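Local coordinates for glycosylation Associate Protein 1 (Streptococcus agalactiae serotype V, PDB 6OYC) that probably works with its partner Gap proteins in the accessory Sec pathway that glycosylates and exports streptococcal surface adhesins, and has a GT-B-like fold, at residues Asp32-Ile35 / Asn36-Met40; Tyr62-Tyr66 / Asp67-Ser71; Ala262-Val265 / Leu266-Tyr269; Pro434-Tyr437 / Thr438-Ala441; Ile477-Tyr480 / Cys481-Thr485. All coordinates share one frame; numbering follows the deposited sequence.

Contact 1 of 5, residues Asp32-Ile35 / Asn36-Met40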
# COMPACT_ATOMS: atom_id res chain seq x y z
N ASP A 32 -1.78 2.25 -4.88
CA ASP A 32 -3.07 2.92 -5.01
C ASP A 32 -3.11 3.72 -6.31
O ASP A 32 -2.20 3.62 -7.14
CB ASP A 32 -3.37 3.79 -3.78
CG ASP A 32 -2.52 5.06 -3.73
OD1 ASP A 32 -1.68 5.29 -4.62
OD2 ASP A 32 -2.69 5.84 -2.76
N ASP A 33 -4.16 4.54 -6.45
CA ASP A 33 -4.39 5.27 -7.69
C ASP A 33 -3.25 6.24 -8.01
O ASP A 33 -2.91 6.43 -9.18
CB ASP A 33 -5.74 5.99 -7.63
CG ASP A 33 -5.91 6.88 -6.39
OD1 ASP A 33 -5.40 6.50 -5.30
OD2 ASP A 33 -6.55 7.96 -6.49
N THR A 34 -2.64 6.86 -7.00
CA THR A 34 -1.56 7.79 -7.29
C THR A 34 -0.37 7.07 -7.90
O THR A 34 0.23 7.56 -8.87
CB THR A 34 -1.14 8.53 -6.02
OG1 THR A 34 -2.27 9.19 -5.45
CG2 THR A 34 -0.04 9.56 -6.34
N ILE A 35 0.01 5.92 -7.34
CA ILE A 35 1.11 5.14 -7.92
C ILE A 35 0.79 4.78 -9.36
O ILE A 35 1.59 4.98 -10.28
CB ILE A 35 1.37 3.87 -7.09
CG1 ILE A 35 1.65 4.20 -5.61
CG2 ILE A 35 2.45 3.01 -7.77
CD1 ILE A 35 2.99 4.78 -5.36
N ASN A 36 -0.40 4.23 -9.57
CA ASN A 36 -0.79 3.80 -10.90
C ASN A 36 -0.75 4.97 -11.88
O ASN A 36 -0.23 4.83 -13.00
CB ASN A 36 -2.18 3.17 -10.82
CG ASN A 36 -2.81 3.01 -12.17
OD1 ASN A 36 -3.40 3.95 -12.71
ND2 ASN A 36 -2.65 1.82 -12.75
N GLN A 37 -1.26 6.13 -11.46
CA GLN A 37 -1.35 7.27 -12.37
C GLN A 37 0.01 7.91 -12.62
O GLN A 37 0.29 8.34 -13.74
CB GLN A 37 -2.34 8.31 -11.82
CG GLN A 37 -3.78 7.82 -11.92
CD GLN A 37 -4.72 8.48 -10.94
OE1 GLN A 37 -4.44 9.56 -10.41
NE2 GLN A 37 -5.85 7.83 -10.69
N MET A 38 0.86 7.98 -11.60
CA MET A 38 2.16 8.59 -11.87
C MET A 38 3.01 7.73 -12.78
O MET A 38 3.78 8.26 -13.59
CB MET A 38 2.91 8.85 -10.58
CG MET A 38 4.22 9.58 -10.85
SD MET A 38 4.61 10.67 -9.48
CE MET A 38 3.61 9.83 -8.26
N LYS A 39 2.88 6.40 -12.67
CA LYS A 39 3.61 5.51 -13.55
C LYS A 39 3.23 5.73 -15.00
O LYS A 39 4.09 5.84 -15.87
CB LYS A 39 3.37 4.05 -13.15
CG LYS A 39 4.11 3.57 -11.89
CD LYS A 39 5.43 2.85 -12.23
CE LYS A 39 6.51 3.84 -12.63
NZ LYS A 39 7.91 3.34 -12.48
N MET A 40 1.92 5.83 -15.28
CA MET A 40 1.48 5.95 -16.66
C MET A 40 1.76 7.34 -17.22
O MET A 40 2.01 7.47 -18.43
CB MET A 40 0.01 5.60 -16.80
CG MET A 40 -0.92 6.43 -15.98
SD MET A 40 -2.51 6.53 -16.83
CE MET A 40 -3.36 5.09 -16.23
O HOH W 1 -4.55 10.12 -7.72
O HOH W 2 -5.54 5.32 -11.15
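I35 meets K39 one turn further along the helix. K39 N donates to I35 O at 3.1 Å, and K39 CG curls back to 3.3 Å from I35 O. The methyl CG2 of I35, placed opposite the backbone N, lies loosely alongside the lysine's CG. Beyond that the K39 chain bends at its second and third torsions and leaves the helix, so that NZ bonds to D67 O; the other branch of I35 packs on Y66.

N36 begins the regular bonding, its N giving a nearly straight bond (172°) to D32 O at 3.1 Å. D32 is the N-cap residue: D32 OD1 takes I35 N almost head-on at 3.3 Å and T34 N more weakly. This is the capped first turn of helix 33-43, in the first of the two Rossmann-like halves of a GT-B-like fold, packed against strands 48-52 and 229-233 of the seven-stranded parallel sheet.

The D33 side chain turns to polar partners. With chi1 at 53° its CG is tucked between the backbone N and carbonyl carbon, and the carboxylate reaches a salt bridge with R259 and a bond to S254. S254 also takes the amide NH2 of Q37, whose NE2 lies 3.6 Å from D33 CB. One water donates to both D33 OD2 and Q37 OE1. A second accepts from Q37 NE2 at 2.6 Å and donates to N36 OD1 at 3.0 Å, while N36 ND2 goes to F303 O. T34 and M38 run side by side, both packing on L50 of strand 48-52, with T34 CG2 4.1 Å from M38 CE.

Contact 2 of 5, residues Tyr62-Tyr66 / Asp67-Ser71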
# COMPACT_ATOMS: atom_id res chain seq x y z
N TYR A 62 9.76 4.25 0.40
CA TYR A 62 8.40 4.04 -0.08
C TYR A 62 8.33 4.22 -1.59
O TYR A 62 7.82 3.36 -2.30
CB TYR A 62 7.44 4.99 0.65
CG TYR A 62 5.97 4.70 0.40
CD1 TYR A 62 5.30 5.28 -0.68
CD2 TYR A 62 5.24 3.87 1.26
CE1 TYR A 62 3.94 5.04 -0.91
CE2 TYR A 62 3.88 3.61 1.04
CZ TYR A 62 3.23 4.20 -0.05
OH TYR A 62 1.89 3.97 -0.28
N LEU A 63 8.90 5.32 -2.10
CA LEU A 63 8.86 5.59 -3.53
C LEU A 63 9.67 4.58 -4.30
O LEU A 63 9.29 4.17 -5.41
CB LEU A 63 9.36 7.00 -3.84
CG LEU A 63 8.49 8.16 -3.32
CD1 LEU A 63 9.11 9.48 -3.68
CD2 LEU A 63 7.07 8.06 -3.87
N HIS A 64 10.81 4.18 -3.74
CA HIS A 64 11.66 3.19 -4.39
C HIS A 64 10.90 1.91 -4.65
O HIS A 64 11.13 1.25 -5.67
CB HIS A 64 12.88 2.90 -3.54
CG HIS A 64 13.75 1.84 -4.11
ND1 HIS A 64 13.85 0.58 -3.55
CD2 HIS A 64 14.55 1.83 -5.21
CE1 HIS A 64 14.68 -0.15 -4.27
NE2 HIS A 64 15.11 0.58 -5.28
N ARG A 65 9.99 1.56 -3.75
CA ARG A 65 9.21 0.33 -3.87
C ARG A 65 8.36 0.34 -5.13
O ARG A 65 8.04 -0.73 -5.66
CB ARG A 65 8.31 0.16 -2.65
CG ARG A 65 8.60 -1.02 -1.78
CD ARG A 65 7.78 -0.90 -0.51
NE ARG A 65 8.62 -0.53 0.62
CZ ARG A 65 8.18 0.16 1.67
NH1 ARG A 65 6.92 0.55 1.71
NH2 ARG A 65 9.01 0.44 2.67
N TYR A 66 7.96 1.52 -5.61
CA TYR A 66 7.09 1.62 -6.77
C TYR A 66 7.82 2.16 -8.00
O TYR A 66 7.17 2.62 -8.94
CB TYR A 66 5.87 2.47 -6.43
CG TYR A 66 5.09 1.86 -5.29
CD1 TYR A 66 4.21 0.80 -5.52
CD2 TYR A 66 5.26 2.30 -3.98
CE1 TYR A 66 3.51 0.22 -4.49
CE2 TYR A 66 4.56 1.73 -2.93
CZ TYR A 66 3.67 0.68 -3.19
OH TYR A 66 2.95 0.07 -2.18
N ASP A 67 9.16 2.10 -8.02
CA ASP A 67 9.96 2.61 -9.14
C ASP A 67 9.65 4.09 -9.39
O ASP A 67 9.55 4.53 -10.54
CB ASP A 67 9.75 1.79 -10.41
CG ASP A 67 10.10 0.32 -10.24
OD1 ASP A 67 11.00 -0.01 -9.44
OD2 ASP A 67 9.46 -0.52 -10.91
N LEU A 68 9.46 4.85 -8.31
CA LEU A 68 9.16 6.27 -8.39
C LEU A 68 10.19 7.14 -7.68
O LEU A 68 10.01 8.36 -7.62
CB LEU A 68 7.77 6.57 -7.83
CG LEU A 68 6.59 6.08 -8.66
CD1 LEU A 68 5.31 6.31 -7.89
CD2 LEU A 68 6.57 6.80 -9.99
N LEU A 69 11.26 6.56 -7.14
CA LEU A 69 12.23 7.35 -6.40
C LEU A 69 12.82 8.46 -7.25
O LEU A 69 13.24 9.49 -6.73
CB LEU A 69 13.33 6.45 -5.86
CG LEU A 69 14.43 7.14 -5.06
CD1 LEU A 69 13.85 7.79 -3.83
CD2 LEU A 69 15.53 6.16 -4.68
N GLU A 70 12.88 8.27 -8.56
CA GLU A 70 13.44 9.26 -9.47
C GLU A 70 12.40 10.25 -9.95
O GLU A 70 12.73 11.13 -10.75
CB GLU A 70 14.08 8.55 -10.68
CG GLU A 70 15.30 7.66 -10.33
CD GLU A 70 14.90 6.36 -9.62
OE1 GLU A 70 13.71 5.98 -9.66
OE2 GLU A 70 15.78 5.74 -8.99
N SER A 71 11.15 10.13 -9.51
CA SER A 71 10.08 10.89 -10.14
C SER A 71 9.97 12.33 -9.66
O SER A 71 9.27 13.11 -10.30
CB SER A 71 8.73 10.18 -9.93
OG SER A 71 8.46 9.33 -11.03
O HOH W 3 12.99 1.31 -7.79
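L68 folds back on L63 and Y66 just after the chain has turned out of helix 59-65. Its CB sits 3.7 Å from L63 O and packs against the methyl L63 CD2 at 4.3 Å. CG, set opposite the carbonyl carbon with chi1 at -71°, comes 3.5 Å from Y66 O. At the tip the two methyls part: CD1 touches Y66 CB at 4.1 Å, and CD2 lies on M38 of helix 33-43, with I35 also against the side chain.

What brings L68 here is a Schellman motif. D67 is its C-prime residue, with phi at +56°, a left-handed backbone conformation less common outside glycine. L68 N bonds to L63 O at 3.0 Å, and D67 N reaches H64 O at 3.2 Å from well above the carbonyl plane. L63 O takes Y66 N as well, the two donors arriving from opposite faces of its plane. The apolar touch of L63 with L68 is the hydrophobic pair that usually goes with this motif, and L69 extends it, its CB packing beside L63 CB and the CA of H64. From L68 to S71 a type I turn leads the chain on towards strand 73-75.

D67 keeps its carboxylate on the outside. A water donates to H64 O at 2.8 Å and to D67 OD1 at 2.9 Å. The carbonyl end of a helix is a poor neighbour for a negative charge, and a water giving one hydrogen to each oxygen would probably soften that repulsion, while the motif gives L63 O and H64 O backbone donors, and R306 bonds to R65 O.

Contact 3 of 5, residues Ala262-Val265 / Leu266-Tyr269. With SO4 (sulfate ion), chain J.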
# COMPACT_ATOMS: atom_id res chain seq x y z
N ALA A 262 -18.25 6.24 -1.86
CA ALA A 262 -19.00 6.83 -2.97
C ALA A 262 -20.01 7.87 -2.50
O ALA A 262 -20.15 8.94 -3.12
CB ALA A 262 -19.70 5.72 -3.75
N HIS A 263 -20.73 7.59 -1.41
CA HIS A 263 -21.66 8.57 -0.88
C HIS A 263 -20.95 9.88 -0.56
O HIS A 263 -21.46 10.96 -0.87
CB HIS A 263 -22.37 8.04 0.36
CG HIS A 263 -23.12 9.09 1.12
ND1 HIS A 263 -24.38 9.52 0.75
CD2 HIS A 263 -22.78 9.83 2.20
CE1 HIS A 263 -24.79 10.45 1.59
NE2 HIS A 263 -23.83 10.66 2.48
N ASN A 264 -19.77 9.79 0.07
CA ASN A 264 -19.02 11.00 0.39
C ASN A 264 -18.58 11.73 -0.87
O ASN A 264 -18.59 12.96 -0.92
CB ASN A 264 -17.81 10.66 1.26
CG ASN A 264 -18.18 10.34 2.68
OD1 ASN A 264 -19.36 10.41 3.07
ND2 ASN A 264 -17.18 10.01 3.49
N VAL A 265 -18.16 10.98 -1.89
CA VAL A 265 -17.82 11.62 -3.15
C VAL A 265 -19.03 12.34 -3.73
O VAL A 265 -18.99 13.55 -3.99
CB VAL A 265 -17.25 10.59 -4.14
CG1 VAL A 265 -17.03 11.26 -5.49
CG2 VAL A 265 -15.96 9.98 -3.59
N LEU A 266 -20.14 11.62 -3.90
CA LEU A 266 -21.32 12.17 -4.56
C LEU A 266 -21.96 13.29 -3.79
O LEU A 266 -22.81 14.00 -4.34
CB LEU A 266 -22.36 11.08 -4.79
CG LEU A 266 -21.84 9.96 -5.66
CD1 LEU A 266 -22.63 8.68 -5.40
CD2 LEU A 266 -21.97 10.43 -7.10
N GLU A 267 -21.59 13.47 -2.52
CA GLU A 267 -22.15 14.54 -1.72
C GLU A 267 -21.33 15.83 -1.81
O GLU A 267 -21.88 16.91 -1.57
CB GLU A 267 -22.26 14.06 -0.26
CG GLU A 267 -22.17 15.12 0.80
CD GLU A 267 -22.22 14.54 2.21
OE1 GLU A 267 -21.25 13.84 2.61
OE2 GLU A 267 -23.23 14.80 2.93
N ASP A 268 -20.06 15.74 -2.19
CA ASP A 268 -19.16 16.89 -2.17
C ASP A 268 -19.24 17.64 -3.50
O ASP A 268 -18.30 17.69 -4.29
CB ASP A 268 -17.73 16.42 -1.88
CG ASP A 268 -16.77 17.59 -1.67
OD1 ASP A 268 -17.17 18.75 -1.89
OD2 ASP A 268 -15.61 17.33 -1.30
N TYR A 269 -20.43 18.23 -3.74
CA TYR A 269 -20.67 19.03 -4.94
C TYR A 269 -19.58 20.06 -5.17
O TYR A 269 -19.18 20.31 -6.32
CB TYR A 269 -22.00 19.77 -4.82
CG TYR A 269 -23.27 19.00 -5.10
CD1 TYR A 269 -23.80 18.92 -6.39
CD2 TYR A 269 -23.99 18.40 -4.06
CE1 TYR A 269 -24.98 18.24 -6.64
CE2 TYR A 269 -25.17 17.71 -4.30
CZ TYR A 269 -25.67 17.64 -5.60
OH TYR A 269 -26.85 16.97 -5.85
S SO4 J . -13.62 10.29 1.73
O1 SO4 J . -12.59 11.22 1.29
O2 SO4 J . -14.80 11.01 2.21
O3 SO4 J . -14.02 9.42 0.61
O4 SO4 J . -13.08 9.43 2.81
O HOH W 4 -23.38 12.22 4.86
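N264 and E267 run side by side and point the same way, the amide and carboxylate planes only 21° apart. Their oxygens N264 OD1 and E267 OE1 stay 3.9 Å from each other, as two acceptors should. H263 comes at E267 differently: ring and carboxylate cross at a slant, planes 57° apart, with H263 NE2 4.1 Å from E267 OE1. A water links the two, in the ring plane at the edge, 2.9 Å from H263 NE2, and donating to E267 OE2 at 3.2 Å.

L266 leans back over A262, its CD1 4.5 Å from A262 CB, and packs on L289 of helix 283-292; L266 N bonds straight to A262 O at 2.8 Å. Helix 262-267 connects strands 250-255 and 277-280 of the seven-stranded parallel sheet. It ends where D268, centre of an inverse gamma turn, N-caps helix 269-273 and bonds to S271.

N264 CG, opposite the carbonyl carbon at chi1 -75°, swings the amide to a sulfate, ND2 bonding O2 at 2.9 Å; Q236 N, N260 ND2 and N261 N complete the grip. The ion probably comes from the crystallisation liquor; the bond through ND2 is consistent with OD1 being the end turned toward E267.

Contact 4 of 5, residues Pro434-Tyr437 / Thr438-Ala441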
# COMPACT_ATOMS: atom_id res chain seq x y z
N PRO A 434 -13.08 -11.01 -2.38
CA PRO A 434 -11.71 -11.37 -2.77
C PRO A 434 -10.76 -10.21 -2.53
O PRO A 434 -11.13 -9.04 -2.58
CB PRO A 434 -11.83 -11.71 -4.26
CG PRO A 434 -13.16 -11.27 -4.69
CD PRO A 434 -14.04 -11.22 -3.48
N ASP A 435 -9.52 -10.57 -2.21
CA ASP A 435 -8.48 -9.59 -1.94
C ASP A 435 -8.24 -8.68 -3.16
O ASP A 435 -8.06 -9.15 -4.29
CB ASP A 435 -7.19 -10.31 -1.54
CG ASP A 435 -6.04 -9.34 -1.27
OD1 ASP A 435 -6.09 -8.65 -0.25
OD2 ASP A 435 -5.09 -9.27 -2.08
N LEU A 436 -8.26 -7.37 -2.92
CA LEU A 436 -8.17 -6.40 -4.00
C LEU A 436 -6.81 -6.46 -4.68
O LEU A 436 -6.72 -6.51 -5.92
CB LEU A 436 -8.44 -4.99 -3.48
CG LEU A 436 -8.17 -3.89 -4.51
CD1 LEU A 436 -9.17 -4.04 -5.65
CD2 LEU A 436 -8.22 -2.47 -3.92
N TYR A 437 -5.73 -6.42 -3.89
CA TYR A 437 -4.41 -6.38 -4.51
C TYR A 437 -4.17 -7.63 -5.35
O TYR A 437 -3.57 -7.55 -6.42
CB TYR A 437 -3.30 -6.20 -3.47
CG TYR A 437 -1.99 -6.07 -4.21
CD1 TYR A 437 -1.71 -4.93 -4.95
CD2 TYR A 437 -1.08 -7.12 -4.26
CE1 TYR A 437 -0.52 -4.81 -5.68
CE2 TYR A 437 0.12 -7.01 -5.00
CZ TYR A 437 0.39 -5.85 -5.71
OH TYR A 437 1.55 -5.71 -6.45
N THR A 438 -4.64 -8.79 -4.87
CA THR A 438 -4.52 -10.02 -5.64
C THR A 438 -5.23 -9.92 -6.98
O THR A 438 -4.72 -10.39 -8.00
CB THR A 438 -5.07 -11.20 -4.82
OG1 THR A 438 -4.33 -11.30 -3.60
CG2 THR A 438 -4.94 -12.51 -5.58
N GLN A 439 -6.42 -9.30 -7.00
CA GLN A 439 -7.12 -9.09 -8.27
C GLN A 439 -6.30 -8.20 -9.20
O GLN A 439 -6.16 -8.50 -10.39
CB GLN A 439 -8.49 -8.46 -8.02
CG GLN A 439 -9.44 -9.34 -7.26
CD GLN A 439 -10.77 -8.66 -7.05
OE1 GLN A 439 -10.89 -7.69 -6.27
NE2 GLN A 439 -11.78 -9.14 -7.75
N ILE A 440 -5.75 -7.09 -8.67
CA ILE A 440 -4.91 -6.20 -9.47
C ILE A 440 -3.71 -6.96 -10.02
O ILE A 440 -3.34 -6.80 -11.19
CB ILE A 440 -4.46 -4.99 -8.64
CG1 ILE A 440 -5.64 -4.03 -8.42
CG2 ILE A 440 -3.30 -4.28 -9.32
CD1 ILE A 440 -5.46 -3.17 -7.18
N ALA A 441 -3.07 -7.77 -9.17
CA ALA A 441 -1.93 -8.55 -9.63
C ALA A 441 -2.34 -9.51 -10.75
O ALA A 441 -1.58 -9.74 -11.69
CB ALA A 441 -1.32 -9.31 -8.45
O HOH W 5 -12.84 -7.20 -3.46
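D435 and T438 form the tight end of this contact. D435 OD2 is gripped twice, by T438 OG1 at 2.6 Å and by T438 N at 2.9 Å, the two donors coming from opposite faces of the carboxylate plane and both on its anti side. The aspartate gets there with CG trans to its backbone N (chi1 179°), lying across the threonine at about a right angle. Y356 adds a bond to T438 OG1, so the hydroxyl has two partners, D435 OD2 and Y356 OH.

L436 packs firmly too: its CG meets I440 CD1 at 3.9 Å. Y437 touches A441 more lightly, CE2 to CB at 4.4 Å, and sends its hydroxyl to D304, with helix 414-420 beside the ring.

The looser side is where P434 faces Q439. P434 CG and Q439 NE2 are 4.0 Å apart, and a water donates to P434 O at 2.7 Å but only weakly to Q439 OE1.

D435 is thus a classical N-cap, its side chain accepting from the backbone N three residues on. It opens helix 436-445, the crossover helix of the beta-alpha-beta unit between strands 426-428 and 449-451, in the second Rossmann-like sheet of the GT-B-like fold.

Contact 5 of 5, residues Ile477-Tyr480 / Cys481-Thr485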
# COMPACT_ATOMS: atom_id res chain seq x y z
N ILE A 477 -10.41 -25.70 -12.60
CA ILE A 477 -8.96 -25.85 -12.50
C ILE A 477 -8.42 -26.53 -13.76
O ILE A 477 -7.45 -26.02 -14.34
CB ILE A 477 -8.56 -26.59 -11.21
CG1 ILE A 477 -8.91 -25.75 -9.98
CG2 ILE A 477 -7.09 -26.90 -11.22
CD1 ILE A 477 -8.57 -26.42 -8.65
N PRO A 478 -8.99 -27.65 -14.23
CA PRO A 478 -8.51 -28.21 -15.51
C PRO A 478 -8.67 -27.27 -16.69
O PRO A 478 -7.81 -27.24 -17.57
CB PRO A 478 -9.36 -29.47 -15.68
CG PRO A 478 -9.71 -29.86 -14.29
CD PRO A 478 -9.95 -28.56 -13.58
N TYR A 479 -9.75 -26.48 -16.70
CA TYR A 479 -10.00 -25.54 -17.79
C TYR A 479 -8.81 -24.63 -18.07
O TYR A 479 -8.56 -24.24 -19.22
CB TYR A 479 -11.22 -24.70 -17.44
CG TYR A 479 -11.63 -23.69 -18.49
CD1 TYR A 479 -12.42 -24.08 -19.57
CD2 TYR A 479 -11.25 -22.35 -18.41
CE1 TYR A 479 -12.82 -23.17 -20.53
CE2 TYR A 479 -11.64 -21.43 -19.38
CZ TYR A 479 -12.43 -21.85 -20.44
OH TYR A 479 -12.85 -20.97 -21.42
N TYR A 480 -8.09 -24.22 -17.02
CA TYR A 480 -6.94 -23.34 -17.22
C TYR A 480 -5.61 -24.05 -17.07
O TYR A 480 -4.62 -23.60 -17.66
CB TYR A 480 -7.00 -22.14 -16.26
CG TYR A 480 -7.86 -21.01 -16.80
CD1 TYR A 480 -7.55 -20.42 -18.01
CD2 TYR A 480 -8.99 -20.58 -16.13
CE1 TYR A 480 -8.34 -19.41 -18.53
CE2 TYR A 480 -9.79 -19.57 -16.65
CZ TYR A 480 -9.45 -18.99 -17.85
OH TYR A 480 -10.22 -17.98 -18.40
N CYS A 481 -5.57 -25.16 -16.35
CA CYS A 481 -4.30 -25.83 -16.09
C CYS A 481 -3.92 -26.82 -17.17
O CYS A 481 -2.73 -26.95 -17.48
CB CYS A 481 -4.37 -26.55 -14.74
SG CYS A 481 -4.14 -25.40 -13.36
N GLU A 482 -4.89 -27.51 -17.76
CA GLU A 482 -4.61 -28.57 -18.71
C GLU A 482 -4.94 -28.21 -20.15
O GLU A 482 -4.26 -28.69 -21.06
CB GLU A 482 -5.35 -29.84 -18.27
CG GLU A 482 -5.16 -30.05 -16.76
CD GLU A 482 -5.86 -31.27 -16.21
OE1 GLU A 482 -6.61 -31.91 -16.97
OE2 GLU A 482 -5.65 -31.59 -15.01
N GLN A 483 -5.93 -27.35 -20.38
CA GLN A 483 -6.20 -26.83 -21.72
C GLN A 483 -5.39 -25.55 -21.90
O GLN A 483 -5.75 -24.49 -21.38
CB GLN A 483 -7.70 -26.60 -21.93
CG GLN A 483 -8.60 -27.75 -21.47
CD GLN A 483 -10.09 -27.50 -21.76
OE1 GLN A 483 -10.46 -26.81 -22.72
NE2 GLN A 483 -10.96 -28.07 -20.91
N LEU A 484 -4.27 -25.65 -22.64
CA LEU A 484 -3.36 -24.52 -22.82
C LEU A 484 -4.00 -23.37 -23.56
O LEU A 484 -3.60 -22.21 -23.37
CB LEU A 484 -2.12 -24.96 -23.58
CG LEU A 484 -0.98 -25.57 -22.79
CD1 LEU A 484 -0.18 -26.47 -23.72
CD2 LEU A 484 -0.11 -24.48 -22.21
N THR A 485 -4.96 -23.65 -24.43
CA THR A 485 -5.55 -22.59 -25.24
C THR A 485 -6.29 -21.56 -24.37
O THR A 485 -6.30 -20.37 -24.69
CB THR A 485 -6.47 -23.20 -26.30
OG1 THR A 485 -6.64 -22.29 -27.39
CG2 THR A 485 -7.83 -23.55 -25.74
O HOH W 6 -2.32 -24.39 -18.55
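C481 and I477 meet through both backbone and side chain. Among the hydrogen bonds, C481 N reaches I477 O at 2.9 Å, nearly in line with the carbonyl, and Y480 N shares that oxygen. P478 O takes E482 N at 2.9 Å and, weakly, Q483 N at 3.4 Å, as the helix 473-481 unwinds before Q483, at the N-cap position of helix 484-502.

The apolar pair is I477 CG2 with C481 SG at 3.9 Å, both side chains packing on L426 of strand 426-428 in the six-stranded parallel sheet. Separately, E482 OE1 lies 3.9 Å from P478 CB in van der Waals contact, while OE2 goes to N346.

Aromatic packing is between neighbours: the rim of the Y479 ring stands over the centre of the Y480 face, Y479 CD2 3.5 Å above that plane. Y480 OH bonds to G464 O.

Solvent takes part too: a water donates to Y480 O at 2.6 Å and weakly to C481 O. P478, having no N-H, leaves the helix kinked, yet backbone N-H groups, that water and N486, which bonds to Y479 O, meet the carbonyls of the closing turn, so the helix end remains largely satisfied in hydrogen bonding.

The five contacts come in series along the chain. Contacts 1, 2 and 3 belong to the half built on the seven-stranded parallel sheet, contacts 4 and 5 to the half with the six-stranded one. Only contacts 1 and 2 touch, their centres about 11 Å apart, helix 33-43 meeting the exit of helix 59-65. Contact 4 lies about 7 Å, nearest atoms, from both of them, which puts helix 436-445 close to the interface between the halves. Contacts 3 and 5 are furthest apart, about 44 Å between centres. Helix 484-502, starting in contact 5, runs back to helix 33-43 of contact 1, tying the two halves together, consistent with a GT-B-like architecture.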